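Local structure of lytic polysaccharide monooxygenase (Neurospora crassa, 4QI8) at residues A[78-83]-A[98-103]; A[70-75]-A[144-149]; A[48-53]-A[160-165]; A[6-11]-A[61-66]. The protein is a secreted copper-dependent monooxygenase of family AA9 that probably cleaves cellulose chains by oxidising their beta-1,4-glycosidic bonds. One frame throughout, in Å; residues are numbered along the deposited sequence.

Contact 1: A[78-83]-A[98-103]; sequences FYLARV and VWFKIY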
loop_
_atom_site.group_PDB
_atom_site.type_symbol
_atom_site.label_atom_id
_atom_site.label_comp_id
_atom_site.label_asym_id
_atom_site.label_seq_id
_atom_site.Cartn_x
_atom_site.Cartn_y
_atom_site.Cartn_z
ATOM N N PHE A 78 -3.011 0.301 2.681
ATOM C CA PHE A 78 -3.237 0.910 1.372
ATOM C C PHE A 78 -3.337 2.423 1.491
ATOM O O PHE A 78 -3.955 2.945 2.425
ATOM C CB PHE A 78 -4.527 0.373 0.720
ATOM C CG PHE A 78 -4.473 -1.087 0.360
ATOM C CD1 PHE A 78 -3.884 -1.502 -0.829
ATOM C CD2 PHE A 78 -5.009 -2.048 1.208
ATOM C CE1 PHE A 78 -3.839 -2.835 -1.158
ATOM C CE2 PHE A 78 -4.942 -3.389 0.881
ATOM C CZ PHE A 78 -4.356 -3.779 -0.299
ATOM N N TYR A 79 -2.753 3.117 0.518
ATOM C CA TYR A 79 -2.769 4.567 0.452
ATOM C C TYR A 79 -3.175 5.009 -0.948
ATOM O O TYR A 79 -2.880 4.331 -1.940
ATOM C CB TYR A 79 -1.391 5.155 0.717
ATOM C CG TYR A 79 -0.792 4.986 2.096
ATOM C CD1 TYR A 79 -0.304 3.764 2.534
ATOM C CD2 TYR A 79 -0.666 6.085 2.952
ATOM C CE1 TYR A 79 0.291 3.639 3.796
ATOM C CE2 TYR A 79 -0.061 5.969 4.190
ATOM C CZ TYR A 79 0.406 4.755 4.611
ATOM O OH TYR A 79 1.013 4.674 5.838
ATOM N N LEU A 80 -3.800 6.181 -1.014
ATOM C CA LEU A 80 -4.068 6.853 -2.278
ATOM C C LEU A 80 -3.303 8.167 -2.372
ATOM O O LEU A 80 -3.024 8.811 -1.357
ATOM C CB LEU A 80 -5.552 7.194 -2.383
ATOM C CG LEU A 80 -6.483 6.036 -2.729
ATOM C CD1 LEU A 80 -7.948 6.444 -2.573
ATOM C CD2 LEU A 80 -6.241 5.537 -4.158
ATOM N N ALA A 81 -3.003 8.575 -3.603
ATOM C CA ALA A 81 -2.450 9.902 -3.874
ATOM C C ALA A 81 -3.059 10.402 -5.168
ATOM O O ALA A 81 -3.040 9.698 -6.174
ATOM C CB ALA A 81 -0.932 9.856 -3.979
ATOM N N ARG A 82 -3.588 11.622 -5.142
ATOM C CA ARG A 82 -4.266 12.172 -6.306
ATOM C C ARG A 82 -3.309 12.966 -7.188
ATOM O O ARG A 82 -2.664 13.926 -6.759
ATOM C CB ARG A 82 -5.428 13.068 -5.881
ATOM C CG ARG A 82 -6.265 13.529 -7.061
ATOM C CD ARG A 82 -7.438 14.387 -6.630
ATOM N NE ARG A 82 -8.277 14.811 -7.752
ATOM C CZ ARG A 82 -7.997 15.817 -8.576
ATOM N NH1 ARG A 82 -6.893 16.538 -8.433
ATOM N NH2 ARG A 82 -8.844 16.117 -9.550
ATOM N N VAL A 83 -3.252 12.582 -8.454
ATOM C CA VAL A 83 -2.445 13.294 -9.425
ATOM C C VAL A 83 -3.002 14.718 -9.606
ATOM O O VAL A 83 -4.200 14.876 -9.796
ATOM C CB VAL A 83 -2.488 12.565 -10.774
ATOM C CG1 VAL A 83 -1.661 13.311 -11.801
ATOM C CG2 VAL A 83 -2.009 11.113 -10.643
ATOM N N VAL A 98 1.502 13.745 -0.261
ATOM C CA VAL A 98 0.333 13.536 -1.097
ATOM C C VAL A 98 -0.419 12.241 -0.800
ATOM O O VAL A 98 -1.510 12.034 -1.319
ATOM C CB VAL A 98 0.717 13.572 -2.603
ATOM C CG1 VAL A 98 1.246 14.941 -2.976
ATOM C CG2 VAL A 98 1.738 12.485 -2.965
ATOM N N TRP A 99 0.158 11.367 0.015
ATOM C CA TRP A 99 -0.409 10.042 0.241
ATOM C C TRP A 99 -1.281 10.036 1.489
ATOM O O TRP A 99 -0.820 10.435 2.557
ATOM C CB TRP A 99 0.715 9.020 0.417
ATOM C CG TRP A 99 1.573 8.848 -0.797
ATOM C CD1 TRP A 99 2.730 9.508 -1.081
ATOM C CD2 TRP A 99 1.336 7.963 -1.895
ATOM N NE1 TRP A 99 3.238 9.086 -2.288
ATOM C CE2 TRP A 99 2.391 8.141 -2.813
ATOM C CE3 TRP A 99 0.327 7.045 -2.195
ATOM C CZ2 TRP A 99 2.465 7.423 -4.011
ATOM C CZ3 TRP A 99 0.399 6.342 -3.387
ATOM C CH2 TRP A 99 1.467 6.523 -4.270
ATOM N N PHE A 100 -2.514 9.553 1.358
ATOM C CA PHE A 100 -3.359 9.350 2.529
ATOM C C PHE A 100 -3.740 7.886 2.620
ATOM O O PHE A 100 -3.922 7.201 1.611
ATOM C CB PHE A 100 -4.593 10.278 2.558
ATOM C CG PHE A 100 -5.513 10.170 1.366
ATOM C CD1 PHE A 100 -5.238 10.848 0.194
ATOM C CD2 PHE A 100 -6.678 9.425 1.441
ATOM C CE1 PHE A 100 -6.090 10.770 -0.889
ATOM C CE2 PHE A 100 -7.546 9.359 0.368
ATOM C CZ PHE A 100 -7.254 10.036 -0.799
ATOM N N LYS A 101 -3.815 7.412 3.857
ATOM C CA LYS A 101 -4.092 6.021 4.142
ATOM C C LYS A 101 -5.581 5.769 4.081
ATOM O O LYS A 101 -6.358 6.507 4.683
ATOM C CB LYS A 101 -3.564 5.677 5.528
ATOM C CG LYS A 101 -3.737 4.222 5.925
ATOM C CD LYS A 101 -3.297 3.968 7.360
ATOM C CE LYS A 101 -1.793 3.947 7.507
ATOM N NZ LYS A 101 -1.409 3.926 8.947
ATOM N N ILE A 102 -5.978 4.716 3.373
ATOM C CA ILE A 102 -7.382 4.323 3.318
ATOM C C ILE A 102 -7.675 2.985 3.995
ATOM O O ILE A 102 -8.838 2.627 4.151
ATOM C CB ILE A 102 -7.962 4.342 1.884
ATOM C CG1 ILE A 102 -7.235 3.355 0.966
ATOM C CG2 ILE A 102 -7.908 5.756 1.330
ATOM C CD1 ILE A 102 -7.925 3.187 -0.369
ATOM N N TYR A 103 -6.645 2.268 4.423
ATOM C CA TYR A 103 -6.824 1.013 5.134
ATOM C C TYR A 103 -5.534 0.654 5.845
ATOM O O TYR A 103 -4.453 0.793 5.272
ATOM C CB TYR A 103 -7.187 -0.124 4.161
ATOM C CG TYR A 103 -7.195 -1.491 4.822
ATOM C CD1 TYR A 103 -6.054 -2.279 4.857
ATOM C CD2 TYR A 103 -8.344 -1.988 5.425
ATOM C CE1 TYR A 103 -6.055 -3.509 5.481
ATOM C CE2 TYR A 103 -8.357 -3.227 6.052
ATOM C CZ TYR A 103 -7.214 -3.986 6.072
ATOM O OH TYR A 103 -7.217 -5.218 6.694
HETATM O O HOH W 1 -3.379 13.304 -2.742
#
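Leu80 and Phe100 pair across two antiparallel strands, and two backbone hydrogen bonds join them. Leu80 N gives a bond of 2.8 Å to Phe100 O, and Phe100 N returns one to Leu80 O. Phe78 N bonds to Tyr103 O at 3.0 Å. Phe78 O takes Ile102 N at 2.9 Å and, weakly, Tyr103 N. A classic beta bulge sets Ile102 and Tyr103 opposite the single residue Phe78. Near the other end, a water bridges Arg82 N and Val98 O.

Three CH-pi contacts add to the ladder. Ala81 CB sits over a face of the Trp99 indole, 3.6 Å from the centroid of its six-membered ring. Leu80 CB lies over the Phe100 ring. Phe100 CG stands between its backbone N and carbonyl carbon (chi1 58°), turning the ring over Leu80. Lys101 CB covers a face of the Tyr79 ring. The lysine chain bends at chi3 (-75°), and its CE comes within 3.3 Å of Tyr79 OH. Tyr79 OH is hydrogen-bonded to Tyr185 OH, and Lys101 NZ to Pro207 O, Pro209 O and His104 ND1.

Among further apolar contacts, Leu80 CD1 meets Ile102 CD1 at 3.9 Å, and Phe78 CD2 meets Tyr103 CD1.

Strand 134-144 lies beside strand 76-82 and bonds to Tyr79 and Ala81. Strand 178-179 flanks strand 99-104. Phe78 and Ile102 pack on strand 122-126 of the opposing sheet.

Contact 2: A[70-75]-A[144-149]; sequences VYHPGP and GLHVAQ. With CU (copper (II) ion), chain C.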
loop_
_atom_site.group_PDB
_atom_site.type_symbol
_atom_site.label_atom_id
_atom_site.label_comp_id
_atom_site.label_asym_id
_atom_site.label_seq_id
_atom_site.Cartn_x
_atom_site.Cartn_y
_atom_site.Cartn_z
ATOM N N VAL A 70 0.159 -14.067 0.378
ATOM C CA VAL A 70 0.880 -13.476 1.500
ATOM C C VAL A 70 1.052 -14.521 2.600
ATOM O O VAL A 70 0.087 -15.186 2.985
ATOM C CB VAL A 70 0.101 -12.269 2.050
ATOM C CG1 VAL A 70 0.720 -11.758 3.346
ATOM C CG2 VAL A 70 0.036 -11.166 1.006
ATOM N N TYR A 71 2.266 -14.657 3.124
ATOM C CA TYR A 71 2.511 -15.658 4.158
ATOM C C TYR A 71 3.417 -15.209 5.288
ATOM O O TYR A 71 3.612 -15.958 6.229
ATOM C CB TYR A 71 3.042 -16.956 3.550
ATOM C CG TYR A 71 4.374 -16.842 2.865
ATOM C CD1 TYR A 71 5.567 -17.037 3.558
ATOM C CD2 TYR A 71 4.443 -16.527 1.523
ATOM C CE1 TYR A 71 6.786 -16.944 2.913
ATOM C CE2 TYR A 71 5.647 -16.428 0.875
ATOM C CZ TYR A 71 6.819 -16.631 1.571
ATOM O OH TYR A 71 8.019 -16.539 0.892
ATOM N N HIS A 72 3.973 -14.009 5.223
ATOM C CA HIS A 72 4.683 -13.484 6.388
ATOM C C HIS A 72 3.667 -12.789 7.289
ATOM O O HIS A 72 2.669 -12.247 6.796
ATOM C CB HIS A 72 5.784 -12.499 6.002
ATOM C CG HIS A 72 6.862 -13.080 5.141
ATOM N ND1 HIS A 72 7.614 -14.170 5.527
ATOM C CD2 HIS A 72 7.356 -12.687 3.943
ATOM C CE1 HIS A 72 8.514 -14.424 4.588
ATOM N NE2 HIS A 72 8.376 -13.546 3.615
ATOM N N PRO A 73 3.918 -12.771 8.606
ATOM C CA PRO A 73 2.997 -12.098 9.528
ATOM C C PRO A 73 3.184 -10.586 9.499
ATOM O O PRO A 73 4.308 -10.090 9.522
ATOM C CB PRO A 73 3.412 -12.654 10.885
ATOM C CG PRO A 73 4.877 -12.939 10.728
ATOM C CD PRO A 73 5.024 -13.437 9.318
ATOM N N GLY A 74 2.078 -9.861 9.474
ATOM C CA GLY A 74 2.103 -8.424 9.550
ATOM C C GLY A 74 0.966 -7.808 8.768
ATOM O O GLY A 74 0.145 -8.520 8.177
ATOM N N PRO A 75 0.906 -6.473 8.766
ATOM C CA PRO A 75 -0.253 -5.775 8.205
ATOM C C PRO A 75 -0.167 -5.439 6.719
ATOM O O PRO A 75 0.879 -5.027 6.217
ATOM C CB PRO A 75 -0.260 -4.464 8.987
ATOM C CG PRO A 75 1.187 -4.208 9.228
ATOM C CD PRO A 75 1.761 -5.558 9.545
ATOM N N GLY A 144 6.086 -7.384 6.492
ATOM C CA GLY A 144 6.415 -8.635 7.150
ATOM C C GLY A 144 7.256 -8.374 8.380
ATOM O O GLY A 144 8.351 -7.813 8.281
ATOM N N LEU A 145 6.743 -8.798 9.533
ATOM C CA LEU A 145 7.310 -8.431 10.831
ATOM C C LEU A 145 7.965 -9.577 11.606
ATOM O O LEU A 145 8.323 -9.418 12.765
ATOM C CB LEU A 145 6.223 -7.803 11.711
ATOM C CG LEU A 145 5.652 -6.486 11.190
ATOM C CD1 LEU A 145 4.505 -6.060 12.073
ATOM C CD2 LEU A 145 6.708 -5.398 11.129
ATOM N N HIS A 146 8.103 -10.739 10.980
ATOM C CA HIS A 146 8.581 -11.920 11.690
ATOM C C HIS A 146 9.960 -11.764 12.336
ATOM O O HIS A 146 10.212 -12.427 13.345
ATOM C CB HIS A 146 8.544 -13.158 10.787
ATOM C CG HIS A 146 9.119 -12.937 9.432
ATOM N ND1 HIS A 146 8.546 -12.079 8.517
ATOM C CD2 HIS A 146 10.214 -13.456 8.837
ATOM C CE1 HIS A 146 9.274 -12.083 7.414
ATOM N NE2 HIS A 146 10.292 -12.907 7.584
ATOM N N VAL A 147 10.848 -10.943 11.761
ATOM C CA VAL A 147 12.181 -10.728 12.321
ATOM C C VAL A 147 12.451 -9.247 12.613
ATOM O O VAL A 147 13.603 -8.822 12.744
ATOM C CB VAL A 147 13.292 -11.333 11.416
ATOM C CG1 VAL A 147 13.162 -12.858 11.384
ATOM C CG2 VAL A 147 13.252 -10.771 9.993
ATOM N N ALA A 148 11.382 -8.481 12.808
ATOM C CA ALA A 148 11.457 -7.024 12.839
ATOM C C ALA A 148 11.956 -6.407 14.146
ATOM O O ALA A 148 11.930 -5.197 14.289
ATOM C CB ALA A 148 10.106 -6.452 12.479
ATOM N N GLN A 149 12.447 -7.215 15.075
ATOM C CA GLN A 149 12.946 -6.659 16.327
ATOM C C GLN A 149 14.273 -5.917 16.157
ATOM O O GLN A 149 14.699 -5.204 17.062
ATOM C CB GLN A 149 13.125 -7.752 17.372
ATOM C CG GLN A 149 14.287 -8.643 17.088
ATOM C CD GLN A 149 14.377 -9.748 18.068
ATOM O OE1 GLN A 149 13.836 -9.656 19.166
ATOM N NE2 GLN A 149 15.050 -10.815 17.687
HETATM CU CU CU C . 9.627 -13.431 2.050
HETATM O O HOH W 2 10.163 -15.876 2.210
HETATM O O HOH W 3 11.147 -13.120 3.388
#
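His72 lies face to face with the His146 ring on its way from CB to the copper. Its CB lies 4.1 Å from Gly144 CA and also borders His146 ND1 and CE1. CG stands anti to the carbonyl carbon (chi1 -61°), a rotation that brings the ring alongside His146 with NE2 on the copper. CG meets His146 CE1 at 3.5 Å. ND1 makes the nearest approach of the two rings, 3.3 Å to His146 CE1. The pair forms an offset stack, with centroids 4.3 Å apart and planes at 12°. The opposite face of the His72 ring carries Tyr71 CD1. CE1, which also faces His146 CE1, and CD2 flank NE2, which binds the copper at 2.0 Å.

His72 NE2 and His1, whose terminal N binds the copper, form the histidine brace of the lytic polysaccharide monooxygenases. Tyr157 is also part of the copper site, and two waters bind the metal. The more distant one, its O 2.5 Å from the copper, is hydrogen-bonded to Tyr71 OH. His146 is not a copper ligand. It probably belongs to the oxygen-binding site together with Gln155, which touches both histidines. His146 ND1 is buried by this contact and has no partner in the model.

Pro73 CG packs on His146 CB at 3.7 Å, the two side chains crossing at about a right angle. Pro73 O accepts a nearly straight bond of 2.8 Å from Leu145 N. Leu145 starts a type I turn that ends at Ala148, with His146 second. Leu145 CD1 extends to Pro75 CD, and Tyr204 packs against both residues.

Contact 3: A[48-53]-A[160-165]; sequences SPAQST and CAQLSI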
loop_
_atom_site.group_PDB
_atom_site.type_symbol
_atom_site.label_atom_id
_atom_site.label_comp_id
_atom_site.label_asym_id
_atom_site.label_seq_id
_atom_site.Cartn_x
_atom_site.Cartn_y
_atom_site.Cartn_z
ATOM N N SER A 48 8.816 4.040 -13.754
ATOM C CA SER A 48 8.296 3.524 -15.024
ATOM C C SER A 48 6.774 3.455 -14.912
ATOM O O SER A 48 6.268 2.822 -13.986
ATOM C CB SER A 48 8.826 2.110 -15.317
ATOM O OG SER A 48 10.193 2.092 -15.703
ATOM N N PRO A 49 6.032 4.066 -15.848
ATOM C CA PRO A 49 4.571 4.002 -15.764
ATOM C C PRO A 49 4.026 2.593 -15.967
ATOM O O PRO A 49 4.667 1.744 -16.587
ATOM C CB PRO A 49 4.119 4.898 -16.919
ATOM C CG PRO A 49 5.244 4.894 -17.867
ATOM C CD PRO A 49 6.476 4.822 -17.029
ATOM N N ALA A 50 2.817 2.366 -15.469
ATOM C CA ALA A 50 2.061 1.169 -15.804
ATOM C C ALA A 50 1.616 1.248 -17.254
ATOM O O ALA A 50 1.553 2.324 -17.833
ATOM C CB ALA A 50 0.848 1.040 -14.910
ATOM N N GLN A 51 1.296 0.104 -17.833
ATOM C CA GLN A 51 0.836 0.067 -19.210
ATOM C C GLN A 51 -0.478 0.815 -19.404
ATOM O O GLN A 51 -0.709 1.417 -20.459
ATOM C CB GLN A 51 0.648 -1.377 -19.665
ATOM C CG GLN A 51 1.925 -2.179 -19.790
ATOM C CD GLN A 51 1.643 -3.608 -20.214
ATOM O OE1 GLN A 51 0.829 -4.297 -19.599
ATOM N NE2 GLN A 51 2.280 -4.048 -21.288
ATOM N N SER A 52 -1.352 0.733 -18.403
ATOM C CA SER A 52 -2.690 1.306 -18.484
ATOM C C SER A 52 -3.136 1.825 -17.118
ATOM O O SER A 52 -2.465 1.593 -16.110
ATOM C CB SER A 52 -3.685 0.261 -19.009
ATOM O OG SER A 52 -3.286 -0.266 -20.271
ATOM N N THR A 53 -4.274 2.509 -17.109
ATOM C CA THR A 53 -4.854 3.098 -15.912
ATOM C C THR A 53 -6.285 2.592 -15.804
ATOM O O THR A 53 -7.026 2.642 -16.778
ATOM C CB THR A 53 -4.801 4.637 -16.022
ATOM O OG1 THR A 53 -3.432 5.058 -16.072
ATOM C CG2 THR A 53 -5.505 5.319 -14.865
ATOM N N CYS A 160 2.422 -0.046 -6.760
ATOM C CA CYS A 160 1.466 1.031 -6.979
ATOM C C CYS A 160 0.699 0.864 -8.278
ATOM O O CYS A 160 1.289 0.664 -9.333
ATOM C CB CYS A 160 2.166 2.382 -7.049
ATOM S SG CYS A 160 2.896 2.881 -5.489
ATOM N N ALA A 161 -0.620 0.996 -8.170
ATOM C CA ALA A 161 -1.530 0.930 -9.305
ATOM C C ALA A 161 -1.946 2.313 -9.784
ATOM O O ALA A 161 -2.041 3.251 -8.995
ATOM C CB ALA A 161 -2.762 0.125 -8.934
ATOM N N GLN A 162 -2.185 2.421 -11.086
ATOM C CA GLN A 162 -2.716 3.632 -11.692
ATOM C C GLN A 162 -4.217 3.502 -11.866
ATOM O O GLN A 162 -4.691 2.581 -12.538
ATOM C CB GLN A 162 -2.038 3.922 -13.042
ATOM C CG GLN A 162 -0.544 4.179 -12.889
ATOM C CD GLN A 162 0.200 4.578 -14.151
ATOM O OE1 GLN A 162 1.431 4.692 -14.129
ATOM N NE2 GLN A 162 -0.527 4.814 -15.247
ATOM N N LEU A 163 -4.949 4.432 -11.255
ATOM C CA LEU A 163 -6.414 4.471 -11.296
ATOM C C LEU A 163 -6.929 5.783 -11.855
ATOM O O LEU A 163 -6.302 6.833 -11.713
ATOM C CB LEU A 163 -7.019 4.329 -9.894
ATOM C CG LEU A 163 -6.588 3.143 -9.046
ATOM C CD1 LEU A 163 -7.346 3.174 -7.726
ATOM C CD2 LEU A 163 -6.810 1.815 -9.767
ATOM N N SER A 164 -8.099 5.712 -12.473
ATOM C CA SER A 164 -8.916 6.882 -12.768
ATOM C C SER A 164 -10.192 6.736 -11.948
ATOM O O SER A 164 -11.022 5.881 -12.243
ATOM C CB SER A 164 -9.228 6.959 -14.256
ATOM O OG SER A 164 -10.111 8.029 -14.520
ATOM N N ILE A 165 -10.314 7.538 -10.892
ATOM C CA ILE A 165 -11.435 7.428 -9.969
ATOM C C ILE A 165 -12.522 8.396 -10.418
ATOM O O ILE A 165 -12.274 9.589 -10.591
ATOM C CB ILE A 165 -11.007 7.683 -8.508
ATOM C CG1 ILE A 165 -10.013 6.596 -8.071
ATOM C CG2 ILE A 165 -12.226 7.713 -7.592
ATOM C CD1 ILE A 165 -9.513 6.703 -6.628
#
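Gln162 reaches Ala50 and Thr53 of the loop 48-53 with its amide, and two hydrogen bonds hold it. Ala50 N donates to Gln162 OE1 at 3.0 Å. This donor sits well above the carbonyl plane of the amide, 64° out of it. Gln162 NE2 donates to Thr53 OG1, also at 3.0 Å, and here the hydroxyl oxygen lies almost exactly in the amide plane. The glutamine chain is extended beyond CG (chi2 -176°), which carries the amide out to Ala50 while CB stays by Thr53. With both ends of the amide bonded to the loop, its rotation should be fixed. Each end has another partner as well: Arg21 NE bonds to OE1, and NE2 bonds to Asn90 OD1.

Van der Waals contacts surround the amide. Ala50 CB rests 3.7 Å from Gln162 CD, and Pro49 CB approaches OE1. Thr53 turns its two branches to different partners. OG1 takes the amide, while CG2 lies against the backbone of the strand, 3.4 Å from Leu163 C. The same methyl lies 4.1 Å from Ser164 CB.

A weaker backbone contact runs between Thr53 CA and Gln162 O, 3.4 Å apart, of the CA-H...O kind.

Just beyond Thr53 the chain enters strand 54-57, which runs parallel to strand 155-166, and Leu54 bonds to the backbone of Gln162. A buried glutamine thus ties a loop to the strand beside which that loop becomes an edge strand, in the beta-sandwich of the AA9 family.

Contact 4: A[6-11]-A[61-66]; sequences KVWANS and TITYGA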
loop_
_atom_site.group_PDB
_atom_site.type_symbol
_atom_site.label_atom_id
_atom_site.label_comp_id
_atom_site.label_asym_id
_atom_site.label_seq_id
_atom_site.Cartn_x
_atom_site.Cartn_y
_atom_site.Cartn_z
ATOM N N LYS A 6 -1.199 -7.074 -9.667
ATOM C CA LYS A 6 -2.486 -6.917 -10.335
ATOM C C LYS A 6 -3.462 -6.147 -9.496
ATOM O O LYS A 6 -3.482 -6.286 -8.282
ATOM C CB LYS A 6 -3.157 -8.282 -10.539
ATOM C CG LYS A 6 -2.510 -9.209 -11.512
ATOM C CD LYS A 6 -3.454 -10.380 -11.734
ATOM C CE LYS A 6 -2.828 -11.585 -12.437
ATOM N NZ LYS A 6 -2.621 -11.453 -13.908
ATOM N N VAL A 7 -4.312 -5.377 -10.172
ATOM C CA VAL A 7 -5.515 -4.849 -9.563
ATOM C C VAL A 7 -6.655 -5.032 -10.554
ATOM O O VAL A 7 -6.441 -5.015 -11.767
ATOM C CB VAL A 7 -5.337 -3.378 -9.144
ATOM C CG1 VAL A 7 -5.112 -2.492 -10.351
ATOM C CG2 VAL A 7 -6.526 -2.898 -8.343
ATOM N N TRP A 8 -7.860 -5.230 -10.042
ATOM C CA TRP A 8 -8.998 -5.343 -10.932
ATOM C C TRP A 8 -10.262 -4.928 -10.236
ATOM O O TRP A 8 -10.304 -4.789 -9.017
ATOM C CB TRP A 8 -9.095 -6.755 -11.532
ATOM C CG TRP A 8 -9.411 -7.892 -10.596
ATOM C CD1 TRP A 8 -10.640 -8.395 -10.324
ATOM C CD2 TRP A 8 -8.478 -8.700 -9.866
ATOM N NE1 TRP A 8 -10.539 -9.459 -9.460
ATOM C CE2 TRP A 8 -9.219 -9.665 -9.164
ATOM C CE3 TRP A 8 -7.095 -8.698 -9.735
ATOM C CZ2 TRP A 8 -8.617 -10.616 -8.334
ATOM C CZ3 TRP A 8 -6.495 -9.650 -8.920
ATOM C CH2 TRP A 8 -7.255 -10.588 -8.229
ATOM N N ALA A 9 -11.284 -4.706 -11.048
ATOM C CA ALA A 9 -12.593 -4.303 -10.578
ATOM C C ALA A 9 -13.624 -5.357 -10.993
ATOM O O ALA A 9 -13.592 -6.479 -10.499
ATOM C CB ALA A 9 -12.947 -2.938 -11.140
ATOM N N ASN A 10 -14.521 -5.005 -11.913
ATOM C CA ASN A 10 -15.684 -5.841 -12.218
ATOM C C ASN A 10 -15.699 -6.482 -13.606
ATOM O O ASN A 10 -16.744 -6.964 -14.050
ATOM C CB ASN A 10 -16.953 -5.008 -12.051
ATOM C CG ASN A 10 -17.063 -4.395 -10.676
ATOM O OD1 ASN A 10 -16.928 -5.085 -9.664
ATOM N ND2 ASN A 10 -17.284 -3.088 -10.630
ATOM N N SER A 11 -14.555 -6.498 -14.285
ATOM C CA SER A 11 -14.468 -7.068 -15.630
ATOM C C SER A 11 -13.353 -8.101 -15.719
ATOM O O SER A 11 -12.475 -8.008 -16.583
ATOM C CB SER A 11 -14.233 -5.962 -16.659
ATOM O OG SER A 11 -14.310 -6.476 -17.979
ATOM N N THR A 61 -15.490 -1.193 -4.245
ATOM C CA THR A 61 -14.414 -2.039 -3.767
ATOM C C THR A 61 -13.773 -2.734 -4.943
ATOM O O THR A 61 -14.449 -3.416 -5.711
ATOM C CB THR A 61 -14.946 -3.122 -2.832
ATOM O OG1 THR A 61 -15.506 -2.510 -1.670
ATOM C CG2 THR A 61 -13.837 -4.068 -2.400
ATOM N N ILE A 62 -12.461 -2.584 -5.061
ATOM C CA ILE A 62 -11.706 -3.270 -6.095
ATOM C C ILE A 62 -10.821 -4.305 -5.427
ATOM O O ILE A 62 -10.885 -4.500 -4.215
ATOM C CB ILE A 62 -10.901 -2.283 -6.940
ATOM C CG1 ILE A 62 -9.884 -1.525 -6.085
ATOM C CG2 ILE A 62 -11.850 -1.301 -7.613
ATOM C CD1 ILE A 62 -9.014 -0.560 -6.868
ATOM N N THR A 63 -10.010 -4.988 -6.213
ATOM C CA THR A 63 -9.234 -6.088 -5.668
ATOM C C THR A 63 -7.771 -5.903 -6.047
ATOM O O THR A 63 -7.473 -5.675 -7.209
ATOM C CB THR A 63 -9.766 -7.445 -6.188
ATOM O OG1 THR A 63 -11.145 -7.603 -5.831
ATOM C CG2 THR A 63 -8.974 -8.592 -5.603
ATOM N N TYR A 64 -6.883 -5.983 -5.055
ATOM C CA TYR A 64 -5.440 -5.943 -5.284
ATOM C C TYR A 64 -4.907 -7.356 -5.075
ATOM O O TYR A 64 -5.116 -7.949 -4.017
ATOM C CB TYR A 64 -4.756 -4.952 -4.326
ATOM C CG TYR A 64 -3.653 -4.130 -4.953
ATOM C CD1 TYR A 64 -2.546 -4.739 -5.525
ATOM C CD2 TYR A 64 -3.706 -2.741 -4.969
ATOM C CE1 TYR A 64 -1.529 -3.976 -6.106
ATOM C CE2 TYR A 64 -2.697 -1.986 -5.544
ATOM C CZ TYR A 64 -1.606 -2.602 -6.103
ATOM O OH TYR A 64 -0.609 -1.825 -6.647
ATOM N N GLY A 65 -4.242 -7.884 -6.093
ATOM C CA GLY A 65 -3.740 -9.240 -6.056
ATOM C C GLY A 65 -2.295 -9.340 -5.610
ATOM O O GLY A 65 -1.491 -8.441 -5.878
ATOM N N ALA A 66 -1.979 -10.446 -4.937
ATOM C CA ALA A 66 -0.622 -10.835 -4.555
ATOM C C ALA A 66 -0.194 -12.057 -5.362
ATOM O O ALA A 66 -1.039 -12.807 -5.861
ATOM C CB ALA A 66 -0.575 -11.192 -3.076
HETATM O O HOH W 4 -14.848 -3.497 -8.484
#
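Trp8 lays its indole over the side chain of Thr63, its partner across the antiparallel pair. Thr63 CG2 stands over the six-membered ring, 3.8 Å from its centroid, and is 3.4 Å from CZ2. Trp8 CG lies between its own backbone N and carbonyl carbon (chi1 67°), which folds the ring across the neighbouring strand. Farther along, CZ3 reaches Gly65 CA at 4.0 Å. On the other face, Val7 CG2 meets Ile62 CD1 in one of the two valine conformers. Separately, Ala9 CB touches Ile62 CG2.

The backbone ladder positions these side chains. Trp8 N bonds to Thr63 O at 2.9 Å. Thr63 N returns a bond of 2.8 Å to Trp8 O, and Gly65 N donates to Lys6 O. Past the end of strand 3-8, a water donates to both Asn10 OD1 and Thr61 O.

Farther out, Lys6 NZ forms a salt bridge with Asp16. Tyr64 OH bonds to Ser159 OG on strand 155-166. Val7 packs on Leu54, and Ile62 on Val56, both of strand 54-57. Strand 122-126 lies on the far side of strand 61-67 and completes this small sheet.

The chemistry differs between the two faces. Val7, Ile62 and the Tyr64 ring turn into the sandwich, where the tyrosine hydroxyl is satisfied by a serine. Trp8 and Thr63 make the outer, partly exposed face, joined by two backbone bonds with a CH-pi contact added.

How the contacts relate
Contact 1 is the buried one, its centre about 8 Å from the chain centre; the centres of the others lie about 14 to 15 Å from it, and they are partly buried. Contacts 1 and 3 both reach the larger sheet, while contact 4 belongs to the smaller one facing it. The sheets meet where Phe78 packs on Tyr64 and Leu163 touches Ile62. Contacts 1 and 4 are strand ladders with CH-pi packing. Contact 3 relies on one amide between loop and strand. Contact 2 joins two loops at the copper site by ring stacking and metal binding. Its segment 70-75 closely follows 61-66 and precedes 78-83 in sequence, yet its centre is about 22 Å from that of contact 1.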